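Local coordinates for protein NegoA.19184.a (Neisseria gonorrhoeae, PDB 5UEB) that is of unknown function, a DUF4265-family protein whose C-terminal half folds as a ferredoxin-like alpha/beta domain, at residues 76-81 with 118-123; 89-94 with 129-134; 123-128 with 137-142. All coordinates share one frame; numbering follows the deposited sequence.

The three contacts lie in one half of the chain, where helices 90-98 and 122-133 pack on the sheet of strands 102-105, 110-115, 78-84 and 137-143. Helix 122-133 or the loop leading into it serves all of them. Contacts 1 and 3 have centres about 9 Å apart and meet directly, Tyr120 OH lying 2.6 Å from Glu141 OE1. Contacts 2 and 3 have centres about 8 Å apart and are joined by Asn129 OD1 and Tyr139 OH at 2.7 Å. Contacts 1 and 2, with centres about 15 Å apart, do not touch. The side chains of Tyr120 (contact 1) and Lys125 (contact 3) each lie about 4 Å from a bound 1,2-ethanediol, probably from the crystallisation liquor.

Contact 1 (76-81 with 118-123); sequences GNTTIN and KKYNSD
An apolar contact dominated by one CH-pi interaction joins Ile80 and Thr78, on strand 78-84, to Tyr120 in the loop just before helix 122-133. The evidence is the position of the isoleucine tip: CD1 of Ile80 stands 3.6 Å from the centroid of the Tyr120 ring and 18° off the ring normal, so the methyl lies over a face. It is displaced toward the rim, and its nearest ring atom is CZ, at 3.5 Å from Ile80 CD1. The methylene packs there too, Ile80 CG1 lying 3.7 Å from Tyr120 CE1. The Tyr120 ring reaches the strand because CG is anti to the backbone N (chi1 180°), and its side chain crosses that of Ile80 at about a right angle. Thr78, two residues back on the same side of the strand, brings CG2 to 4.0 Å from Tyr120 CG at an oblique approach, while its OG1 is hydrogen-bonded to the backbone N of Gly145. The polar end of the tyrosine is also held, since OH bonds to OE1 of Glu141. Asn121, the next residue in the chain, is the N-cap of helix 122-133, and its OD1 accepts from Leu124 N. The contact thus joins the loop leading into helix 122-133 to strand 78-84, which runs between strands 110-115 and 137-143 and bonds to both through its backbone.

Contact 2 (89-94 with 129-134); sequences PKDLLA and NRYEEA
Pro89 and Asp91, at the start of helix 90-98, both meet the ring of Tyr131 near the C-terminal end of helix 122-133. The apolar part is led by the proline. Its CG sits over one face of the tyrosine, 3.6 Å from the ring centroid and 15° off the normal, and Pro89 CB comes within 3.5 Å of Tyr131 CZ. Leu92 adds a more distant, oblique touch, CB to Tyr131 CE2 at 4.3 Å. These two helices are the ones of a ferredoxin-like beta-alpha-beta-beta-alpha-beta fold, lying together on a four-stranded antiparallel sheet, and here the tyrosine spans the gap between them: the closest CA atoms, those of Pro89 and Tyr131, are 8.8 Å apart. The polar part is a single hydrogen bond at the ring edge. A chi1 of 65° sets Asp91 CG between the backbone N and the carbonyl carbon, and from there OD1 meets the hydroxyl. Tyr131 OH donates to Asp91 OD1 over 2.6 Å, on the syn side and somewhat out of the carboxylate plane, while the carboxylate and ring planes stand 74° apart. Beyond the two segments, Ile136 touches both Pro89 and Tyr131, and Leu137 of strand 137-143 touches Leu92 and Tyr131.

Contact 3 (123-128 with 137-142); sequences DLKGIL and LSYREA
Leu128 lies on the ring of Tyr139 where helix 122-133 packs against strand 137-143, and this is the close-packed part of the contact. The CB of Leu128 stands 3.9 Å from the Tyr139 ring centroid and 23° off the normal, a CH-pi contact over one face. Farther round the same ring, Leu128 CD1 reaches Tyr139 CD2 at 3.9 Å, so the leucine covers a good part of the ring. Leu137, two residues earlier on the strand, extends the apolar patch more loosely, its CD1 lying 4.3 Å from CD2 of Leu128.

Toward the other end of the strand segment the contact becomes polar and more open to solvent, Lys125 and Glu141 both being partly exposed, in contrast to buried Leu128 and Leu137. Lys125 bends at chi3, which carries its tip across to the strand, and NZ forms a salt bridge with Glu141 OE1 at 2.8 Å, on the syn side of the carboxylate and 25° out of its plane. On the way, Lys125 CE comes to 3.5 Å from Tyr139 OH, at the edge of the ring. Because OE1 also holds the hydroxyl of Tyr120, two polar groups grip one carboxylate oxygen, which would be expected to stabilise its negative charge. Tyr139 OH in turn is hydrogen-bonded to Asn129 OD1, one turn on from Lys125.

The helix and strand segments run roughly antiparallel, with axes 10.3 Å apart at closest and 143° between their directions. Strand 137-143 is an edge strand of its sheet within the chain, next to 78-84, while Leu92 of helix 90-98 touches both Leu128 and Leu137.

Contact 1 (76-81 with 118-123)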
# COMPACT_ATOMS: atom_id res chain seq x y z
N GLY B 76 14.07 3.99 3.43
CA GLY B 76 15.01 3.41 2.51
C GLY B 76 15.64 2.12 2.98
O GLY B 76 16.35 1.47 2.20
N ASN B 77 15.40 1.72 4.23
CA ASN B 77 15.86 0.44 4.73
C ASN B 77 15.07 -0.69 4.08
O ASN B 77 13.93 -0.51 3.64
CB ASN B 77 15.68 0.36 6.24
CG ASN B 77 16.68 1.22 7.00
OD1 ASN B 77 17.83 1.37 6.59
ND2 ASN B 77 16.24 1.78 8.12
N THR B 78 15.69 -1.87 4.05
CA THR B 78 15.08 -3.10 3.54
C THR B 78 14.84 -4.05 4.71
O THR B 78 15.67 -4.12 5.62
CB THR B 78 16.05 -3.74 2.55
OG1 THR B 78 16.12 -2.95 1.36
CG2 THR B 78 15.64 -5.16 2.18
N THR B 79 13.71 -4.75 4.71
CA THR B 79 13.38 -5.76 5.71
C THR B 79 13.31 -7.13 5.04
O THR B 79 12.53 -7.31 4.09
CB THR B 79 12.03 -5.46 6.36
OG1 THR B 79 12.01 -4.11 6.84
CG2 THR B 79 11.76 -6.42 7.54
N ILE B 80 14.10 -8.08 5.53
CA ILE B 80 14.16 -9.45 5.00
C ILE B 80 13.78 -10.39 6.13
O ILE B 80 14.35 -10.31 7.22
CB ILE B 80 15.57 -9.79 4.48
CG1 ILE B 80 16.05 -8.77 3.43
CG2 ILE B 80 15.61 -11.23 3.95
CD1 ILE B 80 15.19 -8.72 2.18
N ASN B 81 12.81 -11.28 5.88
CA ASN B 81 12.42 -12.31 6.83
C ASN B 81 13.17 -13.59 6.47
O ASN B 81 13.23 -13.95 5.29
CB ASN B 81 10.92 -12.64 6.76
CG ASN B 81 10.01 -11.42 6.87
OD1 ASN B 81 8.95 -11.39 6.24
ND2 ASN B 81 10.37 -10.45 7.71
N LYS B 118 21.23 0.14 -0.16
CA LYS B 118 22.24 -0.46 -1.03
C LYS B 118 22.93 -1.68 -0.42
O LYS B 118 23.73 -2.31 -1.11
CB LYS B 118 23.30 0.54 -1.54
CG LYS B 118 22.72 1.84 -2.06
CD LYS B 118 23.80 2.75 -2.62
CE LYS B 118 23.18 4.03 -3.17
NZ LYS B 118 24.15 4.84 -3.96
N LYS B 119 22.64 -2.05 0.83
CA LYS B 119 23.36 -3.15 1.46
C LYS B 119 22.75 -4.51 1.15
O LYS B 119 23.46 -5.52 1.20
CB LYS B 119 23.44 -2.95 2.97
CG LYS B 119 24.26 -1.74 3.38
CD LYS B 119 25.71 -1.90 2.95
CE LYS B 119 26.50 -0.67 3.34
NZ LYS B 119 27.95 -0.91 3.15
N TYR B 120 21.45 -4.57 0.86
CA TYR B 120 20.83 -5.81 0.40
C TYR B 120 21.07 -5.90 -1.10
O TYR B 120 20.41 -5.22 -1.89
CB TYR B 120 19.34 -5.80 0.73
CG TYR B 120 18.61 -7.05 0.28
CD1 TYR B 120 18.87 -8.28 0.88
CD2 TYR B 120 17.68 -7.00 -0.75
CE1 TYR B 120 18.23 -9.44 0.46
CE2 TYR B 120 17.02 -8.15 -1.16
CZ TYR B 120 17.30 -9.36 -0.55
OH TYR B 120 16.63 -10.50 -0.96
N ASN B 121 22.04 -6.73 -1.50
CA ASN B 121 22.47 -6.77 -2.89
C ASN B 121 22.59 -8.20 -3.39
O ASN B 121 22.25 -9.15 -2.68
CB ASN B 121 23.78 -5.98 -3.07
CG ASN B 121 24.93 -6.52 -2.22
OD1 ASN B 121 24.88 -7.65 -1.74
ND2 ASN B 121 25.98 -5.72 -2.06
N SER B 122 23.10 -8.36 -4.62
CA SER B 122 23.16 -9.69 -5.21
C SER B 122 24.10 -10.61 -4.45
O SER B 122 23.87 -11.82 -4.40
CB SER B 122 23.55 -9.59 -6.69
OG SER B 122 24.85 -9.03 -6.86
N ASP B 123 25.16 -10.06 -3.85
CA ASP B 123 26.07 -10.90 -3.06
C ASP B 123 25.36 -11.50 -1.86
O ASP B 123 25.51 -12.69 -1.56
CB ASP B 123 27.27 -10.08 -2.61
CG ASP B 123 28.27 -9.81 -3.73
OD1 ASP B 123 28.26 -10.55 -4.73
OD2 ASP B 123 29.07 -8.86 -3.60

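Contact 2 (89-94 with 129-134)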
# COMPACT_ATOMS: atom_id res chain seq x y z
N PRO B 89 23.39 -20.46 9.49
CA PRO B 89 24.80 -20.76 9.21
C PRO B 89 25.70 -19.59 9.58
O PRO B 89 25.34 -18.42 9.39
CB PRO B 89 24.81 -21.01 7.70
CG PRO B 89 23.42 -21.43 7.38
CD PRO B 89 22.53 -20.66 8.32
N LYS B 90 26.90 -19.92 10.08
CA LYS B 90 27.83 -18.89 10.55
C LYS B 90 28.20 -17.92 9.44
O LYS B 90 28.31 -16.71 9.68
CB LYS B 90 29.07 -19.55 11.15
N ASP B 91 28.40 -18.43 8.22
CA ASP B 91 28.81 -17.54 7.13
C ASP B 91 27.68 -16.59 6.72
O ASP B 91 27.95 -15.46 6.28
CB ASP B 91 29.39 -18.31 5.95
CG ASP B 91 28.39 -19.23 5.27
OD1 ASP B 91 27.33 -19.53 5.85
OD2 ASP B 91 28.68 -19.67 4.13
N LEU B 92 26.43 -17.01 6.89
CA LEU B 92 25.32 -16.09 6.64
C LEU B 92 25.27 -14.99 7.69
O LEU B 92 25.07 -13.82 7.35
CB LEU B 92 24.01 -16.87 6.59
CG LEU B 92 22.75 -16.00 6.54
CD1 LEU B 92 22.75 -15.16 5.28
CD2 LEU B 92 21.50 -16.85 6.62
N LEU B 93 25.42 -15.34 8.97
CA LEU B 93 25.43 -14.32 10.01
C LEU B 93 26.57 -13.34 9.80
O LEU B 93 26.40 -12.13 10.00
CB LEU B 93 25.52 -14.97 11.39
CG LEU B 93 24.33 -15.85 11.78
CD1 LEU B 93 24.57 -16.52 13.12
CD2 LEU B 93 23.04 -15.05 11.79
N ALA B 94 27.73 -13.83 9.38
CA ALA B 94 28.87 -12.95 9.13
C ALA B 94 28.59 -12.01 7.97
O ALA B 94 28.94 -10.82 8.02
CB ALA B 94 30.12 -13.79 8.87
N ASN B 129 20.18 -17.61 -1.41
CA ASN B 129 19.70 -18.54 -2.43
C ASN B 129 20.35 -19.92 -2.32
O ASN B 129 19.68 -20.94 -2.47
CB ASN B 129 19.90 -17.96 -3.83
CG ASN B 129 18.90 -16.88 -4.17
OD1 ASN B 129 17.81 -16.82 -3.58
ND2 ASN B 129 19.25 -16.02 -5.13
N ARG B 130 21.66 -19.97 -2.06
CA ARG B 130 22.34 -21.26 -1.93
C ARG B 130 21.77 -22.06 -0.77
O ARG B 130 21.60 -23.28 -0.87
CB ARG B 130 23.85 -21.07 -1.76
CG ARG B 130 24.64 -21.07 -3.05
CD ARG B 130 26.14 -21.23 -2.77
NE ARG B 130 26.50 -22.59 -2.35
CZ ARG B 130 26.96 -23.53 -3.17
NH1 ARG B 130 27.12 -23.27 -4.46
NH2 ARG B 130 27.26 -24.73 -2.70
N TYR B 131 21.48 -21.39 0.35
CA TYR B 131 20.91 -22.10 1.48
C TYR B 131 19.46 -22.49 1.23
O TYR B 131 19.01 -23.54 1.71
CB TYR B 131 21.10 -21.30 2.78
CG TYR B 131 22.51 -21.40 3.31
CD1 TYR B 131 23.13 -22.64 3.47
CD2 TYR B 131 23.24 -20.26 3.64
CE1 TYR B 131 24.42 -22.74 3.96
CE2 TYR B 131 24.54 -20.35 4.12
CZ TYR B 131 25.13 -21.60 4.29
OH TYR B 131 26.41 -21.71 4.76
N GLU B 132 18.71 -21.68 0.47
CA GLU B 132 17.36 -22.07 0.08
C GLU B 132 17.38 -23.33 -0.78
O GLU B 132 16.55 -24.23 -0.60
CB GLU B 132 16.69 -20.92 -0.68
CG GLU B 132 15.17 -21.04 -0.82
CD GLU B 132 14.74 -21.97 -1.95
OE1 GLU B 132 15.57 -22.28 -2.83
OE2 GLU B 132 13.57 -22.39 -1.94
N GLU B 133 18.33 -23.42 -1.73
CA GLU B 133 18.40 -24.60 -2.59
C GLU B 133 18.65 -25.86 -1.78
O GLU B 133 18.22 -26.95 -2.17
CB GLU B 133 19.51 -24.46 -3.64
CG GLU B 133 19.33 -23.34 -4.64
CD GLU B 133 20.37 -23.39 -5.75
OE1 GLU B 133 21.14 -24.37 -5.80
OE2 GLU B 133 20.42 -22.45 -6.57
N ALA B 134 19.35 -25.73 -0.65
CA ALA B 134 19.65 -26.87 0.20
C ALA B 134 18.54 -27.17 1.20
O ALA B 134 18.70 -28.06 2.04
CB ALA B 134 20.97 -26.64 0.94

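Contact 3 (123-128 with 137-142)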
# COMPACT_ATOMS: atom_id res chain seq x y z
N ASP B 123 25.16 -10.06 -3.85
CA ASP B 123 26.07 -10.90 -3.06
C ASP B 123 25.36 -11.50 -1.86
O ASP B 123 25.51 -12.69 -1.56
CB ASP B 123 27.27 -10.08 -2.61
CG ASP B 123 28.27 -9.81 -3.73
OD1 ASP B 123 28.26 -10.55 -4.73
OD2 ASP B 123 29.07 -8.86 -3.60
N LEU B 124 24.58 -10.68 -1.14
CA LEU B 124 23.82 -11.20 -0.01
C LEU B 124 22.76 -12.19 -0.48
O LEU B 124 22.60 -13.27 0.11
CB LEU B 124 23.21 -10.03 0.78
CG LEU B 124 22.79 -10.18 2.24
CD1 LEU B 124 21.53 -11.05 2.39
CD2 LEU B 124 23.93 -10.73 3.09
N LYS B 125 22.03 -11.84 -1.54
CA LYS B 125 21.00 -12.75 -2.04
C LYS B 125 21.58 -14.08 -2.49
O LYS B 125 20.91 -15.11 -2.39
CB LYS B 125 20.21 -12.13 -3.19
CG LYS B 125 19.20 -11.10 -2.76
CD LYS B 125 18.29 -10.68 -3.90
CE LYS B 125 17.25 -11.73 -4.27
NZ LYS B 125 16.11 -11.12 -5.01
N GLY B 126 22.81 -14.08 -3.02
CA GLY B 126 23.42 -15.32 -3.45
C GLY B 126 23.59 -16.31 -2.32
O GLY B 126 23.35 -17.51 -2.49
N ILE B 127 23.99 -15.82 -1.14
CA ILE B 127 24.15 -16.71 0.01
C ILE B 127 22.80 -17.26 0.45
O ILE B 127 22.65 -18.46 0.70
CB ILE B 127 24.86 -15.99 1.17
CG1 ILE B 127 26.22 -15.46 0.73
CG2 ILE B 127 24.99 -16.95 2.35
CD1 ILE B 127 26.94 -14.69 1.81
N LEU B 128 21.80 -16.38 0.55
CA LEU B 128 20.45 -16.82 0.88
C LEU B 128 19.96 -17.86 -0.12
O LEU B 128 19.37 -18.88 0.27
CB LEU B 128 19.49 -15.64 0.90
CG LEU B 128 19.72 -14.61 2.01
CD1 LEU B 128 18.88 -13.36 1.75
CD2 LEU B 128 19.38 -15.23 3.35
N LEU B 137 16.92 -23.06 4.61
CA LEU B 137 16.23 -21.84 4.98
C LEU B 137 15.30 -21.40 3.86
O LEU B 137 15.40 -21.85 2.72
CB LEU B 137 17.18 -20.69 5.37
CG LEU B 137 18.03 -19.91 4.35
CD1 LEU B 137 17.28 -18.96 3.42
CD2 LEU B 137 19.13 -19.14 5.10
N SER B 138 14.40 -20.49 4.23
CA SER B 138 13.56 -19.75 3.30
C SER B 138 13.62 -18.28 3.69
O SER B 138 13.83 -17.94 4.86
CB SER B 138 12.10 -20.21 3.37
OG SER B 138 11.98 -21.57 2.99
N TYR B 139 13.42 -17.41 2.70
CA TYR B 139 13.47 -15.99 2.99
C TYR B 139 12.42 -15.26 2.17
O TYR B 139 11.95 -15.74 1.13
CB TYR B 139 14.88 -15.40 2.79
CG TYR B 139 15.32 -15.22 1.35
CD1 TYR B 139 15.84 -16.28 0.61
CD2 TYR B 139 15.21 -13.98 0.72
CE1 TYR B 139 16.24 -16.11 -0.70
CE2 TYR B 139 15.62 -13.80 -0.59
CZ TYR B 139 16.14 -14.86 -1.30
OH TYR B 139 16.53 -14.67 -2.61
N ARG B 140 12.07 -14.07 2.66
CA ARG B 140 11.08 -13.23 2.02
C ARG B 140 11.56 -11.78 2.04
O ARG B 140 12.09 -11.30 3.05
CB ARG B 140 9.75 -13.34 2.78
CG ARG B 140 8.67 -12.42 2.31
CD ARG B 140 7.32 -12.90 2.82
NE ARG B 140 6.97 -14.20 2.25
CZ ARG B 140 6.26 -14.36 1.14
NH1 ARG B 140 5.82 -13.30 0.47
NH2 ARG B 140 5.99 -15.58 0.70
N GLU B 141 11.37 -11.10 0.91
CA GLU B 141 11.62 -9.66 0.82
C GLU B 141 10.38 -8.93 1.33
O GLU B 141 9.48 -8.58 0.57
CB GLU B 141 11.97 -9.28 -0.61
CG GLU B 141 13.28 -9.93 -1.02
CD GLU B 141 13.64 -9.75 -2.48
OE1 GLU B 141 14.82 -9.97 -2.80
OE2 GLU B 141 12.76 -9.40 -3.31
N ALA B 142 10.34 -8.72 2.65
CA ALA B 142 9.16 -8.12 3.26
C ALA B 142 9.00 -6.67 2.84
O ALA B 142 7.88 -6.21 2.60
CB ALA B 142 9.26 -8.24 4.78